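Local coordinates for protein Myo-inositol dehydrogenase (Corynebacterium glutamicum, PDB 3EUW) that probably catalyses the NAD+-dependent oxidation of myo-inositol, as a tetrameric member of the Gfo/Idh/MocA oxidoreductase family, at residues Glu59-Asp64 and Val79-Arg84. Residues are numbered along the deposited sequence; the frame is centred on the assembly and turned at random.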
ATOM      1  N   GLU A  59     -35.660  -4.050  39.126  1.00 31.88           N
ATOM      2  CA  GLU A  59     -36.763  -3.989  38.177  1.00 31.37           C
ATOM      3  C   GLU A  59     -36.509  -4.892  36.974  1.00 31.19           C
ATOM      4  O   GLU A  59     -37.450  -5.366  36.348  1.00 31.20           O
ATOM      5  CB  GLU A  59     -36.987  -2.548  37.723  1.00 33.29           C
ATOM      6  CG  GLU A  59     -37.306  -1.609  38.878  1.00 35.80           C
ATOM      7  CD  GLU A  59     -37.313  -0.151  38.468  1.00 37.24           C
ATOM      8  OE1 GLU A  59     -38.230   0.260  37.722  1.00 38.20           O
ATOM      9  OE2 GLU A  59     -36.395   0.584  38.888  1.00 37.36           O
ATOM     10  N   VAL A  60     -35.238  -5.121  36.652  1.00 29.01           N
ATOM     11  CA  VAL A  60     -34.887  -6.001  35.544  1.00 27.18           C
ATOM     12  C   VAL A  60     -35.153  -7.445  35.958  1.00 26.15           C
ATOM     13  O   VAL A  60     -35.905  -8.168  35.313  1.00 26.25           O
ATOM     14  CB  VAL A  60     -33.384  -5.899  35.182  1.00 27.94           C
ATOM     15  CG1 VAL A  60     -33.007  -7.016  34.219  1.00 25.07           C
ATOM     16  CG2 VAL A  60     -33.081  -4.547  34.570  1.00 27.18           C
ATOM     17  N   PHE A  61     -34.517  -7.851  37.048  1.00 26.33           N
ATOM     18  CA  PHE A  61     -34.640  -9.203  37.562  1.00 28.72           C
ATOM     19  C   PHE A  61     -36.025  -9.542  38.112  1.00 29.04           C
ATOM     20  O   PHE A  61     -36.261 -10.654  38.592  1.00 27.48           O
ATOM     21  CB  PHE A  61     -33.556  -9.441  38.610  1.00 27.37           C
ATOM     22  CG  PHE A  61     -32.174  -9.483  38.030  1.00 30.85           C
ATOM     23  CD1 PHE A  61     -31.818 -10.484  37.130  1.00 31.33           C
ATOM     24  CD2 PHE A  61     -31.238  -8.507  38.347  1.00 30.51           C
ATOM     25  CE1 PHE A  61     -30.546 -10.510  36.549  1.00 30.84           C
ATOM     26  CE2 PHE A  61     -29.967  -8.528  37.772  1.00 31.19           C
ATOM     27  CZ  PHE A  61     -29.623  -9.533  36.869  1.00 30.44           C
ATOM     28  N   ALA A  62     -36.934  -8.577  38.044  1.00 28.69           N
ATOM     29  CA  ALA A  62     -38.293  -8.809  38.487  1.00 28.06           C
ATOM     30  C   ALA A  62     -38.979  -9.578  37.365  1.00 28.15           C
ATOM     31  O   ALA A  62     -39.975 -10.255  37.599  1.00 28.81           O
ATOM     32  CB  ALA A  62     -39.015  -7.481  38.742  1.00 27.31           C
ATOM     33  N   ARG A  63     -38.433  -9.477  36.151  1.00 26.14           N
ATOM     34  CA  ARG A  63     -38.999 -10.168  34.988  1.00 24.44           C
ATOM     35  C   ARG A  63     -38.649 -11.645  35.061  1.00 24.12           C
ATOM     36  O   ARG A  63     -37.746 -12.036  35.804  1.00 25.18           O
ATOM     37  CB  ARG A  63     -38.445  -9.594  33.672  1.00 23.10           C
ATOM     38  CG  ARG A  63     -38.660  -8.096  33.472  1.00 22.87           C
ATOM     39  CD  ARG A  63     -38.032  -7.616  32.157  1.00 22.70           C
ATOM     40  NE  ARG A  63     -38.677  -8.196  30.981  1.00 21.64           N
ATOM     41  CZ  ARG A  63     -39.647  -7.611  30.288  1.00 20.78           C
ATOM     42  NH1 ARG A  63     -40.090  -6.413  30.648  1.00 23.63           N
ATOM     43  NH2 ARG A  63     -40.188  -8.222  29.242  1.00 17.77           N
ATOM     44  N   ASP A  64     -39.358 -12.464  34.286  1.00 24.08           N
ATOM     45  CA  ASP A  64     -39.096 -13.900  34.271  1.00 23.30           C
ATOM     46  C   ASP A  64     -38.908 -14.411  32.849  1.00 22.75           C
ATOM     47  O   ASP A  64     -38.956 -15.613  32.604  1.00 24.56           O
ATOM     48  CB  ASP A  64     -40.238 -14.666  34.973  1.00 23.05           C
ATOM     49  CG  ASP A  64     -41.566 -14.596  34.220  1.00 22.43           C
ATOM     50  OD1 ASP A  64     -41.730 -13.761  33.309  1.00 23.87           O
ATOM     51  OD2 ASP A  64     -42.466 -15.388  34.562  1.00 27.00           O
ATOM     52  N   VAL A  79     -19.277  -6.976  39.006  1.00 27.45           N
ATOM     53  CA  VAL A  79     -19.350  -8.152  39.859  1.00 28.14           C
ATOM     54  C   VAL A  79     -20.770  -8.380  40.349  1.00 29.83           C
ATOM     55  O   VAL A  79     -21.225  -9.516  40.447  1.00 31.23           O
ATOM     56  CB  VAL A  79     -18.424  -8.035  41.089  1.00 28.60           C
ATOM     57  CG1 VAL A  79     -18.771  -9.119  42.115  1.00 25.78           C
ATOM     58  CG2 VAL A  79     -16.978  -8.181  40.653  1.00 27.93           C
ATOM     59  N   ASP A  80     -21.469  -7.292  40.654  1.00 31.49           N
ATOM     60  CA  ASP A  80     -22.835  -7.381  41.145  1.00 31.48           C
ATOM     61  C   ASP A  80     -23.774  -7.962  40.095  1.00 31.62           C
ATOM     62  O   ASP A  80     -24.469  -8.945  40.355  1.00 30.05           O
ATOM     63  CB  ASP A  80     -23.334  -5.999  41.576  1.00 34.58           C
ATOM     64  CG  ASP A  80     -24.783  -6.019  42.052  1.00 37.82           C
ATOM     65  OD1 ASP A  80     -25.106  -6.814  42.961  1.00 36.79           O
ATOM     66  OD2 ASP A  80     -25.599  -5.234  41.517  1.00 39.27           O
ATOM     67  N   LEU A  81     -23.787  -7.358  38.907  1.00 31.03           N
ATOM     68  CA  LEU A  81     -24.656  -7.817  37.828  1.00 29.99           C
ATOM     69  C   LEU A  81     -24.328  -9.244  37.365  1.00 29.78           C
ATOM     70  O   LEU A  81     -25.232 -10.036  37.084  1.00 27.92           O
ATOM     71  CB  LEU A  81     -24.588  -6.840  36.655  1.00 29.43           C
ATOM     72  CG  LEU A  81     -25.207  -5.474  36.974  1.00 30.95           C
ATOM     73  CD1 LEU A  81     -24.955  -4.497  35.837  1.00 29.85           C
ATOM     74  CD2 LEU A  81     -26.700  -5.639  37.206  1.00 29.50           C
ATOM     75  N   ILE A  82     -23.045  -9.572  37.293  1.00 27.27           N
ATOM     76  CA  ILE A  82     -22.658 -10.909  36.886  1.00 27.80           C
ATOM     77  C   ILE A  82     -23.243 -11.925  37.862  1.00 29.46           C
ATOM     78  O   ILE A  82     -23.866 -12.901  37.451  1.00 30.09           O
ATOM     79  CB  ILE A  82     -21.119 -11.065  36.859  1.00 27.97           C
ATOM     80  CG1 ILE A  82     -20.551 -10.350  35.622  1.00 27.54           C
ATOM     81  CG2 ILE A  82     -20.735 -12.549  36.881  1.00 24.07           C
ATOM     82  CD1 ILE A  82     -19.029 -10.342  35.541  1.00 26.69           C
ATOM     83  N   THR A  83     -23.043 -11.675  39.154  1.00 30.09           N
ATOM     84  CA  THR A  83     -23.524 -12.556  40.207  1.00 31.24           C
ATOM     85  C   THR A  83     -25.043 -12.746  40.168  1.00 32.01           C
ATOM     86  O   THR A  83     -25.528 -13.873  40.133  1.00 31.91           O
ATOM     87  CB  THR A  83     -23.117 -12.018  41.604  1.00 32.33           C
ATOM     88  OG1 THR A  83     -21.688 -11.919  41.687  1.00 31.98           O
ATOM     89  CG2 THR A  83     -23.613 -12.945  42.696  1.00 32.52           C
ATOM     90  N   ARG A  84     -25.792 -11.650  40.168  1.00 32.62           N
ATOM     91  CA  ARG A  84     -27.248 -11.731  40.134  1.00 33.88           C
ATOM     92  C   ARG A  84     -27.763 -12.530  38.941  1.00 34.47           C
ATOM     93  O   ARG A  84     -28.644 -13.382  39.079  1.00 32.92           O
ATOM     94  CB  ARG A  84     -27.874 -10.341  40.068  1.00 35.99           C
ATOM     95  CG  ARG A  84     -27.565  -9.423  41.234  1.00 40.73           C
ATOM     96  CD  ARG A  84     -28.524  -8.245  41.181  1.00 45.28           C
ATOM     97  NE  ARG A  84     -28.244  -7.201  42.159  1.00 47.66           N
ATOM     98  CZ  ARG A  84     -29.123  -6.266  42.505  1.00 49.41           C
ATOM     99  NH1 ARG A  84     -30.333  -6.260  41.958  1.00 49.81           N
ATOM    100  NH2 ARG A  84     -28.789  -5.334  43.387  1.00 51.11           N
TER
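Phe-61 meets Leu-81 and Arg-84 on one flank of the NAD-binding Rossmann fold, joining the turn Val-60 to Arg-63 at helix 57-60 to helix 78-87, with strand 68-71 of the parallel sheet between them in sequence. The apolar part rests on one ring. Phe-61 CE2 lies 3.6 Å from Arg-84 CB and 3.7 Å from Arg-84 CD; the ring crosses the arginine's aliphatic chain at a slant, its CE2 and CZ corner leading. Leu-81 CD2 approaches near the ring plane, at the edge, 4.4 Å from Phe-61 CE2; Phe-10 of strand 5-10 and Ile-69 of strand 68-71 also touch the phenylalanine. The nearest CA pair, Phe-61 and Arg-84, is 8.2 Å apart, and side chains make the contact. The turn, of type I, is closed by Arg-63 N to Val-60 O at 3.0 Å.

The polar part belongs to Arg-84, extended from CG to NE, which takes the guanidinium past the ring, the two planes 39° apart. NH1 forms a salt bridge with Asp-58, tying the two helices together. Within its helix, in a salt bridge, Arg-84 NE donates to Asp-80 OD1 from its syn side, 27° out of the carboxylate plane, at 3.3 Å, with an N-H...O angle of 162°.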